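Local coordinates for putative YfrE protein (Vibrio parahaemolyticus RIMD 2210633, PDB 3BEE) that is of unknown function but probably takes part in cytochrome c-type biogenesis, this piece being the C-terminal TPR part of a longer protein, at residues A11-L16 with L46-N51; L16-K21 with H53-R58. All coordinates share one frame; numbering follows the deposited sequence. Where two conformers were deposited one is given.

Contact 1 of 2, residues A11-L16 with L46-N51; sequences AKATTL and LSLIAN. With EDO (1,2-ethanediol), chain D.
Leu48 carries the contact from the 46-51 side, and a single methyl does the touching. Its CG stands anti to the backbone N (chi1 -173°), which sends the side chain out toward the 11-16 helix; chi2, 61° to CD1, leaves CD2 roughly anti to CA and so makes it the foremost methyl, set against the backbone joining Ala13 to Thr14. Leu48 CD2 is 3.8 Å from Thr14 CA, and Ala13 C is also 3.8 Å from Leu48 CD2. Two side chains border the same spot: Ala13 CB stands 4.1 Å from Leu48 CD2, and Thr14 OG1 is 3.9 Å from Leu48 CD2. The Thr14 and Leu48 side chains run antiparallel and pass alongside each other, flank to flank. The threonine hydroxyl is satisfied along its own helix by a hydrogen bond to Ala10 O, and its closeness to Leu48 CD2 is plain van der Waals contact. The methyl of Ala13 also packs on Leu31 and Leu32 of helix 26-38, tying this spot to the next helix of the array. At the end of 46-51, Asn51 OD1 accepts a 2.7 Å hydrogen bond from O1 of an ethanediol, probably picked up from the crystallisation liquor. The two segments thus have a buried van der Waals meeting without a hydrogen bond, made by one leucine methyl, as suits the close packing of helices in a TPR array.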
# COMPACT_ATOMS: atom_id res chain seq x y z
N ALA A 11 -8.30 5.40 0.34
CA ALA A 11 -9.39 4.84 -0.46
C ALA A 11 -9.62 5.67 -1.73
O ALA A 11 -9.87 5.11 -2.81
CB ALA A 11 -10.69 4.74 0.37
N LYS A 12 -9.56 6.99 -1.65
CA LYS A 12 -9.69 7.76 -2.89
C LYS A 12 -8.51 7.45 -3.78
O LYS A 12 -8.68 7.23 -4.99
CB LYS A 12 -9.82 9.27 -2.67
CG LYS A 12 -10.23 9.98 -3.99
CD LYS A 12 -10.51 11.47 -3.82
CE LYS A 12 -10.79 12.08 -5.17
NZ LYS A 12 -11.30 13.46 -5.08
N ALA A 13 -7.31 7.41 -3.21
CA ALA A 13 -6.14 7.07 -4.03
C ALA A 13 -6.35 5.75 -4.76
O ALA A 13 -6.00 5.63 -5.93
CB ALA A 13 -4.88 7.00 -3.18
N THR A 14 -6.92 4.76 -4.06
CA THR A 14 -7.14 3.42 -4.59
C THR A 14 -8.15 3.48 -5.74
O THR A 14 -7.95 2.85 -6.78
CB THR A 14 -7.67 2.48 -3.49
OG1 THR A 14 -6.72 2.43 -2.41
CG2 THR A 14 -7.95 1.04 -4.02
N THR A 15 -9.24 4.24 -5.57
CA THR A 15 -10.21 4.41 -6.65
C THR A 15 -9.56 5.03 -7.90
O THR A 15 -9.71 4.52 -9.00
CB THR A 15 -11.42 5.25 -6.21
OG1 THR A 15 -12.10 4.59 -5.14
CG2 THR A 15 -12.39 5.37 -7.36
N LEU A 16 -8.83 6.13 -7.72
CA LEU A 16 -8.18 6.79 -8.84
C LEU A 16 -7.14 5.88 -9.51
O LEU A 16 -7.00 5.93 -10.73
CB LEU A 16 -7.52 8.09 -8.43
CG LEU A 16 -8.42 9.20 -7.92
CD1 LEU A 16 -7.54 10.09 -7.10
CD2 LEU A 16 -9.12 9.97 -9.03
N LEU A 46 -0.16 1.72 2.36
CA LEU A 46 1.02 0.92 2.13
C LEU A 46 0.70 -0.27 1.25
O LEU A 46 1.52 -0.72 0.44
CB LEU A 46 1.62 0.44 3.46
CG LEU A 46 2.31 1.52 4.30
CD1 LEU A 46 2.90 0.92 5.59
CD2 LEU A 46 3.40 2.21 3.50
N SER A 47 -0.51 -0.78 1.41
CA SER A 47 -0.95 -1.88 0.61
C SER A 47 -1.09 -1.50 -0.88
O SER A 47 -0.65 -2.25 -1.76
CB SER A 47 -2.23 -2.48 1.21
OG SER A 47 -2.85 -3.26 0.25
N LEU A 48 -1.64 -0.33 -1.18
CA LEU A 48 -1.67 0.15 -2.57
C LEU A 48 -0.26 0.29 -3.16
O LEU A 48 0.00 -0.10 -4.29
CB LEU A 48 -2.44 1.48 -2.72
CG LEU A 48 -2.67 1.98 -4.15
CD1 LEU A 48 -3.50 0.98 -4.95
CD2 LEU A 48 -3.37 3.37 -4.24
N ILE A 49 0.63 0.90 -2.39
CA ILE A 49 2.01 1.12 -2.82
C ILE A 49 2.71 -0.22 -3.14
O ILE A 49 3.35 -0.36 -4.21
CB ILE A 49 2.79 1.94 -1.75
CG1 ILE A 49 2.27 3.40 -1.70
CG2 ILE A 49 4.33 1.88 -1.99
CD1 ILE A 49 2.63 4.18 -0.40
N ALA A 50 2.60 -1.18 -2.22
CA ALA A 50 3.16 -2.55 -2.42
C ALA A 50 2.57 -3.22 -3.64
O ALA A 50 3.29 -3.85 -4.40
CB ALA A 50 2.91 -3.44 -1.19
N ASN A 51 1.25 -3.15 -3.79
CA ASN A 51 0.56 -3.78 -4.89
C ASN A 51 1.01 -3.16 -6.18
O ASN A 51 1.23 -3.87 -7.13
CB ASN A 51 -0.98 -3.63 -4.76
CG ASN A 51 -1.56 -4.53 -3.69
OD1 ASN A 51 -0.87 -5.40 -3.18
ND2 ASN A 51 -2.85 -4.33 -3.35
C1 EDO D . -0.82 -8.89 -4.89
O1 EDO D . -0.62 -7.46 -4.85
C2 EDO D . -0.01 -9.59 -3.82
O2 EDO D . 0.30 -10.92 -4.27

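Contact 2 of 2, residues L16-K21 with H53-R58; sequences LYYLHK and HFISFR
Ile55 meets both Tyr17 and Tyr18 here, and the other residues of 53-58 shape the turn that holds it. His53 comes first: it packs on helix 59-70 through Glu61, Ala62 and Thr65, and Arg58 NE donates a hydrogen bond to His53 ND1 (2.9 Å). That donor lies in the imidazole plane, and His53 ND1 lies in the guanidinium plane, with an N-H...N angle of 156°. Phe54 packs on Trp66 of helix 59-70 and on helix 79-92. Ile55 extends toward the first helix with chi2 at 171°, and this stretched chain presents CD1 to both tyrosines. Ile55 CD1 is 3.5 Å from Tyr17 OH, near the ring plane at its edge, and 4.0 Å from Tyr17 CE2. It approaches Tyr18 obliquely, with Ile55 CD1 4.1 Å from Tyr18 CE1. The two tyrosine rings meet edge to face, Tyr17 CD2 lying 3.6 Å above the centre of the Tyr18 ring. Ser56 closes the last turn with OG bonded to Asp52 O, while its CB lies over one face of the Arg58 guanidinium. Phe57 has positive phi (68°), and with Arg58 N reaching His53 O and Phe57 N reaching Phe54 O, the helix ends in a Schellman motif. Arg58 is then the N-cap of helix 59-70. Tyr17 OH has its own partner in Asp52 OD1, so the hydroxyl's polar need is met beside an apolar methyl. Across the segments this is a van der Waals contact of one isoleucine methyl with two tyrosines, joining the C-terminal ends of helices 6-18 and 43-55 in the TPR array, whereas hydrogen bonds fix the turn behind it; ND1 acting as acceptor is consistent with a neutral His53.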
# COMPACT_ATOMS: atom_id res chain seq x y z
N LEU A 16 -8.83 6.13 -7.72
CA LEU A 16 -8.18 6.79 -8.84
C LEU A 16 -7.14 5.88 -9.51
O LEU A 16 -7.00 5.93 -10.73
CB LEU A 16 -7.52 8.09 -8.43
CG LEU A 16 -8.42 9.20 -7.92
CD1 LEU A 16 -7.54 10.09 -7.10
CD2 LEU A 16 -9.12 9.97 -9.03
N TYR A 17 -6.46 5.05 -8.72
CA TYR A 17 -5.50 4.08 -9.25
C TYR A 17 -6.14 2.98 -10.13
O TYR A 17 -5.84 2.93 -11.34
CB TYR A 17 -4.73 3.42 -8.10
CG TYR A 17 -3.63 2.46 -8.56
CD1 TYR A 17 -2.36 2.95 -8.88
CD2 TYR A 17 -3.85 1.08 -8.63
CE1 TYR A 17 -1.35 2.08 -9.26
CE2 TYR A 17 -2.84 0.20 -9.03
CZ TYR A 17 -1.60 0.70 -9.36
OH TYR A 17 -0.58 -0.13 -9.76
N TYR A 18 -6.93 2.08 -9.50
CA TYR A 18 -7.48 0.84 -10.17
C TYR A 18 -8.43 1.10 -11.32
O TYR A 18 -8.53 0.29 -12.28
CB TYR A 18 -8.15 -0.18 -9.21
CG TYR A 18 -7.11 -0.93 -8.41
CD1 TYR A 18 -6.26 -1.85 -9.02
CD2 TYR A 18 -6.93 -0.67 -7.05
CE1 TYR A 18 -5.25 -2.53 -8.29
CE2 TYR A 18 -5.93 -1.31 -6.31
CZ TYR A 18 -5.11 -2.25 -6.93
OH TYR A 18 -4.14 -2.86 -6.20
N LEU A 19 -9.15 2.21 -11.21
CA LEU A 19 -10.15 2.51 -12.24
C LEU A 19 -9.52 3.29 -13.39
O LEU A 19 -10.13 3.42 -14.48
CB LEU A 19 -11.41 3.19 -11.66
CG LEU A 19 -12.66 2.31 -11.39
CD1 LEU A 19 -12.53 1.48 -10.12
CD2 LEU A 19 -13.90 3.16 -11.31
N HIS A 20 -8.30 3.78 -13.18
CA HIS A 20 -7.59 4.58 -14.22
C HIS A 20 -6.22 4.04 -14.64
O HIS A 20 -5.20 4.71 -14.54
CB HIS A 20 -7.55 6.06 -13.85
CG HIS A 20 -8.91 6.62 -13.54
ND1 HIS A 20 -9.69 7.23 -14.49
CD2 HIS A 20 -9.63 6.63 -12.39
CE1 HIS A 20 -10.84 7.61 -13.94
NE2 HIS A 20 -10.82 7.26 -12.67
N LYS A 21 -6.25 2.81 -15.13
CA LYS A 21 -5.10 2.18 -15.74
C LYS A 21 -3.98 1.88 -14.76
O LYS A 21 -2.85 1.67 -15.19
CB LYS A 21 -4.60 3.01 -16.93
CG LYS A 21 -5.67 3.17 -18.01
CD LYS A 21 -5.13 3.82 -19.28
CE LYS A 21 -6.10 3.57 -20.43
NZ LYS A 21 -6.06 4.64 -21.46
N HIS A 53 3.96 -1.69 -6.85
CA HIS A 53 5.27 -2.31 -7.08
C HIS A 53 5.10 -3.72 -7.69
O HIS A 53 5.69 -4.05 -8.71
CB HIS A 53 6.05 -2.38 -5.77
CG HIS A 53 6.61 -1.06 -5.32
ND1 HIS A 53 7.28 -0.20 -6.17
CD2 HIS A 53 6.62 -0.46 -4.10
CE1 HIS A 53 7.69 0.87 -5.49
NE2 HIS A 53 7.29 0.74 -4.24
N PHE A 54 4.27 -4.55 -7.06
CA PHE A 54 4.13 -5.94 -7.48
C PHE A 54 3.67 -6.04 -8.95
O PHE A 54 4.27 -6.77 -9.75
CB PHE A 54 3.16 -6.67 -6.55
CG PHE A 54 3.03 -8.14 -6.83
CD1 PHE A 54 3.82 -9.06 -6.15
CD2 PHE A 54 2.10 -8.61 -7.77
CE1 PHE A 54 3.72 -10.46 -6.40
CE2 PHE A 54 1.97 -10.02 -8.03
CZ PHE A 54 2.78 -10.92 -7.33
N ILE A 55 2.59 -5.33 -9.26
CA ILE A 55 2.00 -5.20 -10.60
C ILE A 55 3.07 -4.76 -11.62
O ILE A 55 3.05 -5.17 -12.79
CB ILE A 55 0.86 -4.11 -10.54
CG1 ILE A 55 -0.37 -4.66 -9.81
CG2 ILE A 55 0.48 -3.55 -11.92
CD1 ILE A 55 -1.45 -3.56 -9.52
N SER A 56 3.97 -3.89 -11.15
CA SER A 56 5.01 -3.33 -11.98
C SER A 56 6.24 -4.25 -12.03
O SER A 56 7.24 -3.87 -12.62
CB SER A 56 5.39 -1.94 -11.44
OG SER A 56 4.24 -1.11 -11.41
N PHE A 57 6.16 -5.43 -11.40
CA PHE A 57 7.24 -6.43 -11.38
C PHE A 57 8.47 -5.94 -10.57
O PHE A 57 9.57 -6.46 -10.71
CB PHE A 57 7.62 -6.86 -12.83
CG PHE A 57 6.66 -7.87 -13.45
CD1 PHE A 57 5.31 -7.89 -13.14
CD2 PHE A 57 7.13 -8.81 -14.36
CE1 PHE A 57 4.43 -8.83 -13.70
CE2 PHE A 57 6.26 -9.76 -14.95
CZ PHE A 57 4.91 -9.77 -14.62
N ARG A 58 8.27 -4.91 -9.73
CA ARG A 58 9.30 -4.47 -8.79
C ARG A 58 9.11 -5.27 -7.51
O ARG A 58 8.61 -4.76 -6.51
CB ARG A 58 9.22 -2.96 -8.53
CG ARG A 58 9.50 -2.12 -9.79
CD ARG A 58 9.54 -0.64 -9.50
NE ARG A 58 8.30 -0.17 -8.89
CZ ARG A 58 7.32 0.44 -9.54
NH1 ARG A 58 7.41 0.66 -10.85
NH2 ARG A 58 6.24 0.85 -8.89

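Overall arrangement
Contacts 1 and 2 follow one interface, between helix 6-18 and helix 43-55, which run in the same general direction; their centres are 9 Å apart. Their segments alternate along the chain and overlap at Leu16, which touches neither partner segment. The centre of contact 1 lies about 6 Å from the centre of the chain, that of contact 2 about 11 Å, where both helices end. The two join through Leu48, whose CD1 is 3.6 Å from Tyr18 CE2 and 3.7 Å from Tyr17 CD2. Packing thus continues from the core to the closing turns, in keeping with the stacked helices of a TPR domain.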